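Local coordinates for phosphoethanolamine N-methyltransferase 1 (Haemonchus contortus, PDB 4KRG), which catalyses the S-adenosylmethionine-dependent methylation of phosphoethanolamine, a step towards phosphocholine in nematodes, at residues P54-K59 with V122-T127; P308-N313 with V403-V408. All blocks are in the same frame, centred on the assembly; numbering follows the deposited sequence.

Interactions 1 and 2 follow one another along the chain, 54-59 with 122-127 closing before 308-313 with 403-408 opens. Their centres are 39 Å apart, on opposite sides of the chain's centre, and their nearest atoms stay about 29 Å apart. Each pairs a loop with a strand: the loop between helix 38-50 and strand 60-64 meets strand 122-126, and the loop between strand 297-302 and helix 314-321 meets strand 400-408. They thus fall in the two halves of a di-domain methyltransferase. The bound S-adenosylhomocysteine and phosphoethanolamine lie in the first half, so interaction 2 is packing remote from that active site.

Interaction 1 of 2, residues P54-K59 with V122-T127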
ATOM      1  N   PRO A  54     -12.498  -1.476  -9.279  1.00 17.86           N
ATOM      2  CA  PRO A  54     -13.895  -1.907  -9.323  1.00 18.38           C
ATOM      3  C   PRO A  54     -14.375  -2.039 -10.768  1.00 17.10           C
ATOM      4  O   PRO A  54     -13.752  -1.494 -11.680  1.00 16.69           O
ATOM      5  CB  PRO A  54     -14.642  -0.776  -8.607  1.00 22.14           C
ATOM      6  CG  PRO A  54     -13.675   0.354  -8.506  1.00 22.19           C
ATOM      7  CD  PRO A  54     -12.315  -0.225  -8.527  1.00 21.15           C
ATOM      8  N   HIS A  55     -15.456  -2.785 -10.974  1.00 17.36           N
ATOM      9  CA  HIS A  55     -16.068  -2.878 -12.290  1.00 14.02           C
ATOM     10  C   HIS A  55     -16.523  -1.494 -12.734  1.00 14.71           C
ATOM     11  O   HIS A  55     -16.945  -0.676 -11.914  1.00 15.00           O
ATOM     12  CB  HIS A  55     -17.253  -3.831 -12.255  1.00 15.32           C
ATOM     13  CG  HIS A  55     -16.869  -5.276 -12.216  1.00 19.11           C
ATOM     14  ND1 HIS A  55     -17.207  -6.159 -13.211  1.00 25.64           N
ATOM     15  CD2 HIS A  55     -16.183  -5.988 -11.288  1.00 24.41           C
ATOM     16  CE1 HIS A  55     -16.749  -7.361 -12.906  1.00 26.91           C
ATOM     17  NE2 HIS A  55     -16.125  -7.286 -11.746  1.00 28.68           N
ATOM     18  N   LEU A  56     -16.461  -1.238 -14.036  1.00 14.98           N
ATOM     19  CA  LEU A  56     -16.645   0.119 -14.548  1.00 15.71           C
ATOM     20  C   LEU A  56     -17.883   0.318 -15.421  1.00 16.70           C
ATOM     21  O   LEU A  56     -18.045   1.378 -16.022  1.00 16.65           O
ATOM     22  CB  LEU A  56     -15.397   0.558 -15.312  1.00 18.28           C
ATOM     23  CG  LEU A  56     -14.081   0.510 -14.531  1.00 17.38           C
ATOM     24  CD1 LEU A  56     -12.918   0.797 -15.447  1.00 21.22           C
ATOM     25  CD2 LEU A  56     -14.108   1.507 -13.390  1.00 16.51           C
ATOM     26  N   THR A  57     -18.749  -0.692 -15.474  1.00 16.54           N
ATOM     27  CA  THR A  57     -19.961  -0.649 -16.290  1.00 16.10           C
ATOM     28  C   THR A  57     -20.771   0.620 -15.986  1.00 16.47           C
ATOM     29  O   THR A  57     -21.095   0.890 -14.827  1.00 16.68           O
ATOM     30  CB  THR A  57     -20.828  -1.896 -16.037  1.00 18.94           C
ATOM     31  OG1 THR A  57     -19.983  -3.049 -15.926  1.00 23.16           O
ATOM     32  CG2 THR A  57     -21.832  -2.102 -17.165  1.00 22.84           C
ATOM     33  N   ASN A  58     -21.056   1.399 -17.035  1.00 16.97           N
ATOM     34  CA  ASN A  58     -21.841   2.634 -16.952  1.00 19.53           C
ATOM     35  C   ASN A  58     -21.153   3.803 -16.250  1.00 20.24           C
ATOM     36  O   ASN A  58     -21.767   4.846 -16.022  1.00 23.17           O
ATOM     37  CB  ASN A  58     -23.210   2.388 -16.321  1.00 19.46           C
ATOM     38  CG  ASN A  58     -24.094   1.517 -17.174  1.00 22.00           C
ATOM     39  OD1 ASN A  58     -23.823   1.304 -18.356  1.00 24.19           O
ATOM     40  ND2 ASN A  58     -25.166   1.011 -16.580  1.00 24.62           N
ATOM     41  N   LYS A  59     -19.877   3.638 -15.931  1.00 17.74           N
ATOM     42  CA  LYS A  59     -19.166   4.655 -15.177  1.00 17.95           C
ATOM     43  C   LYS A  59     -18.292   5.544 -16.058  1.00 16.71           C
ATOM     44  O   LYS A  59     -17.829   5.120 -17.116  1.00 15.57           O
ATOM     45  CB  LYS A  59     -18.361   4.002 -14.041  1.00 18.37           C
ATOM     46  CG  LYS A  59     -19.272   3.385 -12.977  1.00 18.54           C
ATOM     47  CD  LYS A  59     -18.531   2.549 -11.945  1.00 21.28           C
ATOM     48  CE  LYS A  59     -19.524   1.894 -10.981  1.00 23.84           C
ATOM     49  NZ  LYS A  59     -19.303   0.428 -10.840  1.00 24.74           N
ATOM     50  N   VAL A 122     -17.086  12.531 -12.371  1.00 21.45           N
ATOM     51  CA  VAL A 122     -16.548  11.196 -12.667  1.00 19.65           C
ATOM     52  C   VAL A 122     -16.775  10.208 -11.528  1.00 20.05           C
ATOM     53  O   VAL A 122     -17.083  10.596 -10.401  1.00 20.16           O
ATOM     54  CB  VAL A 122     -15.034  11.210 -13.026  1.00 23.70           C
ATOM     55  CG1 VAL A 122     -14.786  11.968 -14.319  1.00 24.64           C
ATOM     56  CG2 VAL A 122     -14.215  11.798 -11.896  1.00 19.90           C
ATOM     57  N   ASP A 123     -16.622   8.927 -11.841  1.00 17.60           N
ATOM     58  CA  ASP A 123     -16.771   7.867 -10.858  1.00 17.66           C
ATOM     59  C   ASP A 123     -15.426   7.285 -10.469  1.00 15.97           C
ATOM     60  O   ASP A 123     -15.264   6.769  -9.368  1.00 17.35           O
ATOM     61  CB  ASP A 123     -17.656   6.757 -11.415  1.00 18.41           C
ATOM     62  CG  ASP A 123     -19.051   7.238 -11.723  1.00 21.06           C
ATOM     63  OD1 ASP A 123     -19.763   7.594 -10.766  1.00 22.02           O
ATOM     64  OD2 ASP A 123     -19.434   7.279 -12.913  1.00 24.01           O
ATOM     65  N   LEU A 124     -14.471   7.358 -11.387  1.00 16.26           N
ATOM     66  CA  LEU A 124     -13.117   6.881 -11.129  1.00 15.37           C
ATOM     67  C   LEU A 124     -12.096   7.896 -11.620  1.00 16.89           C
ATOM     68  O   LEU A 124     -12.153   8.333 -12.767  1.00 16.32           O
ATOM     69  CB  LEU A 124     -12.872   5.540 -11.823  1.00 12.34           C
ATOM     70  CG  LEU A 124     -11.449   4.961 -11.742  1.00 14.44           C
ATOM     71  CD1 LEU A 124     -11.079   4.606 -10.313  1.00 16.65           C
ATOM     72  CD2 LEU A 124     -11.306   3.741 -12.639  1.00 15.35           C
ATOM     73  N   VAL A 125     -11.184   8.288 -10.741  1.00 16.34           N
ATOM     74  CA  VAL A 125     -10.013   9.045 -11.144  1.00 15.46           C
ATOM     75  C   VAL A 125      -8.867   8.046 -11.174  1.00 16.74           C
ATOM     76  O   VAL A 125      -8.469   7.517 -10.138  1.00 17.18           O
ATOM     77  CB  VAL A 125      -9.713  10.208 -10.163  1.00 15.20           C
ATOM     78  CG1 VAL A 125      -8.357  10.853 -10.464  1.00 14.17           C
ATOM     79  CG2 VAL A 125     -10.810  11.256 -10.236  1.00 16.25           C
ATOM     80  N   PHE A 126      -8.365   7.755 -12.367  1.00 15.99           N
ATOM     81  CA  PHE A 126      -7.334   6.745 -12.512  1.00 12.74           C
ATOM     82  C   PHE A 126      -5.992   7.374 -12.816  1.00 13.65           C
ATOM     83  O   PHE A 126      -5.858   8.150 -13.766  1.00 14.11           O
ATOM     84  CB  PHE A 126      -7.680   5.759 -13.625  1.00 14.85           C
ATOM     85  CG  PHE A 126      -6.638   4.694 -13.822  1.00 13.38           C
ATOM     86  CD1 PHE A 126      -6.684   3.516 -13.086  1.00 12.84           C
ATOM     87  CD2 PHE A 126      -5.600   4.872 -14.729  1.00 12.32           C
ATOM     88  CE1 PHE A 126      -5.719   2.532 -13.256  1.00 11.50           C
ATOM     89  CE2 PHE A 126      -4.628   3.889 -14.900  1.00 12.73           C
ATOM     90  CZ  PHE A 126      -4.690   2.726 -14.162  1.00 12.18           C
ATOM     91  N   THR A 127      -4.991   7.032 -12.017  1.00 13.59           N
ATOM     92  CA  THR A 127      -3.629   7.431 -12.308  1.00 12.90           C
ATOM     93  C   THR A 127      -2.698   6.253 -12.059  1.00 13.03           C
ATOM     94  O   THR A 127      -3.039   5.315 -11.339  1.00 13.68           O
ATOM     95  CB  THR A 127      -3.178   8.623 -11.447  1.00 15.44           C
ATOM     96  OG1 THR A 127      -3.109   8.216 -10.078  1.00 18.33           O
ATOM     97  CG2 THR A 127      -4.133   9.806 -11.592  1.00 13.38           C
TER
HETATM   98  O   HOH W   1     -22.007   7.081 -14.551  1.00 27.55           O
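D123 lays its carboxylate against the start of the K59 side chain, with OD2 3.5 Å from K59 CA and 3.6 Å from K59 CB. The two side chains cross at about a right angle. The acid meets the aliphatic base of the lysine and not its ammonium group. From there the lysine chain leads away from D123 and bends at chi4, and NZ donates a hydrogen bond to H55 O at 2.8 Å, from above the carbonyl plane (36° out of it), linking the two ends of the loop. A type II turn from L56 to K59, with K59 N donating to L56 O at 2.9 Å, brings N58 O round to face the acid. One water spans this edge of the contact, donating to N58 O at 2.7 Å and to D123 OD2 at 3.1 Å. OD2 also accepts from D60 N and forms a salt bridge with R151. Beside this polar patch, L124 extends with CG anti to its backbone N (chi1 175°), carrying CD2 to 3.7 Å from CD2 of L56. L56 rests in turn on L75 and T78 of helix 70-78, while L124 is flanked by V61, Y155 and L53. The strand turns a corner at D123, next to parallel strand 60-64 in the Rossmann-like core of a class I methyltransferase; the L124 side chain is about 13 Å from bound S-adenosylhomocysteine. The chemistry is divided: a leucine pair meets on the buried side, and on the partly exposed side one carboxylate oxygen gathers several partners. The R151 salt bridge would probably keep D123 ionised, while D60 N and the water to N58 O link D123 to the approach to strand 60-64 without any direct hydrogen bond between 54-59 and 122-127.

Interaction 2 of 2, residues P308-N313 with V403-V408; sequences PFLHVN and VLLEPV
L310 meets strand 400-408 through its two methyl groups, each touching a different residue. CD1 comes to 4.3 Å from CD2 of L405, and CD2 to 4.4 Å from CG of the P407 ring. L310 holds CG anti to the backbone N (chi1 -178°), an extended setting that carries the branch across to the strand. The contact is wholly apolar, with no hydrogen bond between the segments. L405 and P407, two residues apart on the strand, both present their side chains to L310, whereas E406 between them turns the other way. There OE2 accepts from L381 N and OE1 from A382 N, joining the strand to the start of helix 380-383. On the loop side, H311 also points away from the contact: its NE2 bonds to E274, and its O is held by S277 OG and T279 OG1. Two residues further on, N313 is the N-cap of helix 314-321, with OD1 accepting from L316 N, while ND2 bonds to D280. The loop that carries L310 is thus held by polar bonds at H311 and N313, just before helix 314-321, which probably sets where L310 lies. W278, T378 and Y459 also touch L310, and Y459 reaches P407 as well. L405 packs on I282 and F283 of helix 280-283. Strand 400-408 itself runs parallel to strand 372-378 and antiparallel to strand 458-465, so the loop that leads from strand 297-302 into helix 314-321 is packed on one face of this strand in the C-terminal half.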
ATOM      1  N   PRO A 308       6.018  -1.385  18.849  1.00 15.61           N
ATOM      2  CA  PRO A 308       6.406  -1.539  17.441  1.00 18.33           C
ATOM      3  C   PRO A 308       7.173  -2.834  17.189  1.00 17.67           C
ATOM      4  O   PRO A 308       7.227  -3.326  16.057  1.00 15.45           O
ATOM      5  CB  PRO A 308       7.316  -0.330  17.197  1.00 17.88           C
ATOM      6  CG  PRO A 308       7.829   0.037  18.551  1.00 17.32           C
ATOM      7  CD  PRO A 308       6.717  -0.266  19.501  1.00 16.23           C
ATOM      8  N   PHE A 309       7.757  -3.382  18.250  1.00 17.46           N
ATOM      9  CA  PHE A 309       8.581  -4.579  18.148  1.00 17.16           C
ATOM     10  C   PHE A 309       7.791  -5.874  18.298  1.00 16.10           C
ATOM     11  O   PHE A 309       8.336  -6.966  18.123  1.00 16.51           O
ATOM     12  CB  PHE A 309       9.713  -4.516  19.175  1.00 16.47           C
ATOM     13  CG  PHE A 309      10.501  -3.240  19.106  1.00 17.81           C
ATOM     14  CD1 PHE A 309      11.130  -2.867  17.929  1.00 17.15           C
ATOM     15  CD2 PHE A 309      10.596  -2.403  20.205  1.00 19.12           C
ATOM     16  CE1 PHE A 309      11.844  -1.686  17.850  1.00 16.60           C
ATOM     17  CE2 PHE A 309      11.313  -1.229  20.135  1.00 18.71           C
ATOM     18  CZ  PHE A 309      11.939  -0.867  18.951  1.00 19.87           C
ATOM     19  N   LEU A 310       6.511  -5.751  18.630  1.00 15.42           N
ATOM     20  CA  LEU A 310       5.646  -6.921  18.741  1.00 16.70           C
ATOM     21  C   LEU A 310       5.076  -7.262  17.364  1.00 16.36           C
ATOM     22  O   LEU A 310       4.123  -6.636  16.897  1.00 13.69           O
ATOM     23  CB  LEU A 310       4.519  -6.677  19.750  1.00 18.60           C
ATOM     24  CG  LEU A 310       3.549  -7.831  20.025  1.00 19.29           C
ATOM     25  CD1 LEU A 310       4.313  -9.096  20.386  1.00 17.53           C
ATOM     26  CD2 LEU A 310       2.593  -7.464  21.141  1.00 17.92           C
ATOM     27  N   HIS A 311       5.686  -8.248  16.716  1.00 16.71           N
ATOM     28  CA  HIS A 311       5.246  -8.692  15.400  1.00 15.65           C
ATOM     29  C   HIS A 311       5.814 -10.070  15.082  1.00 16.48           C
ATOM     30  O   HIS A 311       6.504 -10.672  15.898  1.00 18.15           O
ATOM     31  CB  HIS A 311       5.637  -7.677  14.315  1.00 18.02           C
ATOM     32  CG  HIS A 311       7.110  -7.605  14.050  1.00 20.07           C
ATOM     33  ND1 HIS A 311       7.632  -7.435  12.786  1.00 21.81           N
ATOM     34  CD2 HIS A 311       8.173  -7.671  14.887  1.00 20.12           C
ATOM     35  CE1 HIS A 311       8.949  -7.400  12.854  1.00 23.71           C
ATOM     36  NE2 HIS A 311       9.305  -7.543  14.119  1.00 22.41           N
ATOM     37  N   VAL A 312       5.507 -10.551  13.883  1.00 16.86           N
ATOM     38  CA  VAL A 312       5.902 -11.871  13.417  1.00 17.30           C
ATOM     39  C   VAL A 312       7.027 -11.700  12.415  1.00 15.13           C
ATOM     40  O   VAL A 312       6.954 -10.833  11.542  1.00 15.27           O
ATOM     41  CB  VAL A 312       4.721 -12.568  12.704  1.00 18.20           C
ATOM     42  CG1 VAL A 312       5.167 -13.870  12.055  1.00 18.14           C
ATOM     43  CG2 VAL A 312       3.572 -12.807  13.666  1.00 16.39           C
ATOM     44  N   ASN A 313       8.071 -12.510  12.544  1.00 14.98           N
ATOM     45  CA  ASN A 313       9.191 -12.462  11.613  1.00 14.91           C
ATOM     46  C   ASN A 313       8.830 -13.267  10.372  1.00 15.22           C
ATOM     47  O   ASN A 313       9.179 -14.444  10.251  1.00 14.90           O
ATOM     48  CB  ASN A 313      10.451 -13.019  12.274  1.00 15.32           C
ATOM     49  CG  ASN A 313      11.695 -12.790  11.453  1.00 16.35           C
ATOM     50  OD1 ASN A 313      11.625 -12.467  10.265  1.00 15.73           O
ATOM     51  ND2 ASN A 313      12.854 -12.960  12.086  1.00 18.56           N
ATOM     52  N   VAL A 403      -2.114 -19.708  15.210  1.00 20.41           N
ATOM     53  CA  VAL A 403      -1.246 -19.543  16.366  1.00 19.32           C
ATOM     54  C   VAL A 403      -1.278 -18.067  16.736  1.00 19.73           C
ATOM     55  O   VAL A 403      -0.978 -17.207  15.906  1.00 20.85           O
ATOM     56  CB  VAL A 403       0.211 -19.985  16.073  1.00 21.93           C
ATOM     57  CG1 VAL A 403       1.089 -19.799  17.300  1.00 21.20           C
ATOM     58  CG2 VAL A 403       0.259 -21.430  15.622  1.00 21.13           C
ATOM     59  N   LEU A 404      -1.669 -17.770  17.969  1.00 19.50           N
ATOM     60  CA  LEU A 404      -1.777 -16.384  18.410  1.00 19.28           C
ATOM     61  C   LEU A 404      -0.847 -16.116  19.580  1.00 17.83           C
ATOM     62  O   LEU A 404      -0.801 -16.899  20.520  1.00 18.38           O
ATOM     63  CB  LEU A 404      -3.208 -16.070  18.841  1.00 20.10           C
ATOM     64  CG  LEU A 404      -4.308 -16.481  17.871  1.00 19.81           C
ATOM     65  CD1 LEU A 404      -5.668 -16.218  18.486  1.00 19.08           C
ATOM     66  CD2 LEU A 404      -4.164 -15.740  16.556  1.00 20.78           C
ATOM     67  N   LEU A 405      -0.103 -15.017  19.519  1.00 18.62           N
ATOM     68  CA  LEU A 405       0.626 -14.525  20.686  1.00 18.49           C
ATOM     69  C   LEU A 405      -0.141 -13.311  21.180  1.00 19.42           C
ATOM     70  O   LEU A 405      -0.427 -12.393  20.410  1.00 21.07           O
ATOM     71  CB  LEU A 405       2.068 -14.152  20.331  1.00 16.22           C
ATOM     72  CG  LEU A 405       2.980 -13.642  21.456  1.00 16.77           C
ATOM     73  CD1 LEU A 405       3.086 -14.652  22.600  1.00 17.24           C
ATOM     74  CD2 LEU A 405       4.359 -13.314  20.910  1.00 17.61           C
ATOM     75  N   GLU A 406      -0.510 -13.313  22.454  1.00 17.67           N
ATOM     76  CA  GLU A 406      -1.396 -12.278  22.965  1.00 18.81           C
ATOM     77  C   GLU A 406      -0.872 -11.599  24.218  1.00 18.35           C
ATOM     78  O   GLU A 406      -0.551 -12.272  25.190  1.00 18.62           O
ATOM     79  CB  GLU A 406      -2.773 -12.872  23.263  1.00 20.83           C
ATOM     80  CG  GLU A 406      -3.550 -13.278  22.041  1.00 24.47           C
ATOM     81  CD  GLU A 406      -3.933 -12.091  21.185  1.00 29.55           C
ATOM     82  OE1 GLU A 406      -4.104 -10.973  21.731  1.00 28.80           O
ATOM     83  OE2 GLU A 406      -4.060 -12.279  19.956  1.00 32.10           O
ATOM     84  N   PRO A 407      -0.798 -10.257  24.204  1.00 18.50           N
ATOM     85  CA  PRO A 407      -0.510  -9.522  25.437  1.00 17.66           C
ATOM     86  C   PRO A 407      -1.745  -9.465  26.340  1.00 17.73           C
ATOM     87  O   PRO A 407      -2.848  -9.172  25.882  1.00 16.72           O
ATOM     88  CB  PRO A 407      -0.152  -8.122  24.930  1.00 18.33           C
ATOM     89  CG  PRO A 407      -0.918  -7.983  23.664  1.00 17.80           C
ATOM     90  CD  PRO A 407      -0.928  -9.356  23.042  1.00 19.20           C
ATOM     91  N   VAL A 408      -1.565  -9.784  27.615  1.00 18.35           N
ATOM     92  CA  VAL A 408      -2.660  -9.730  28.574  1.00 17.56           C
ATOM     93  C   VAL A 408      -2.165  -9.125  29.877  1.00 18.50           C
ATOM     94  O   VAL A 408      -0.966  -8.954  30.072  1.00 17.69           O
ATOM     95  CB  VAL A 408      -3.239 -11.125  28.876  1.00 18.11           C
ATOM     96  CG1 VAL A 408      -3.725 -11.796  27.608  1.00 23.21           C
ATOM     97  CG2 VAL A 408      -2.203 -11.995  29.590  1.00 18.42           C
TER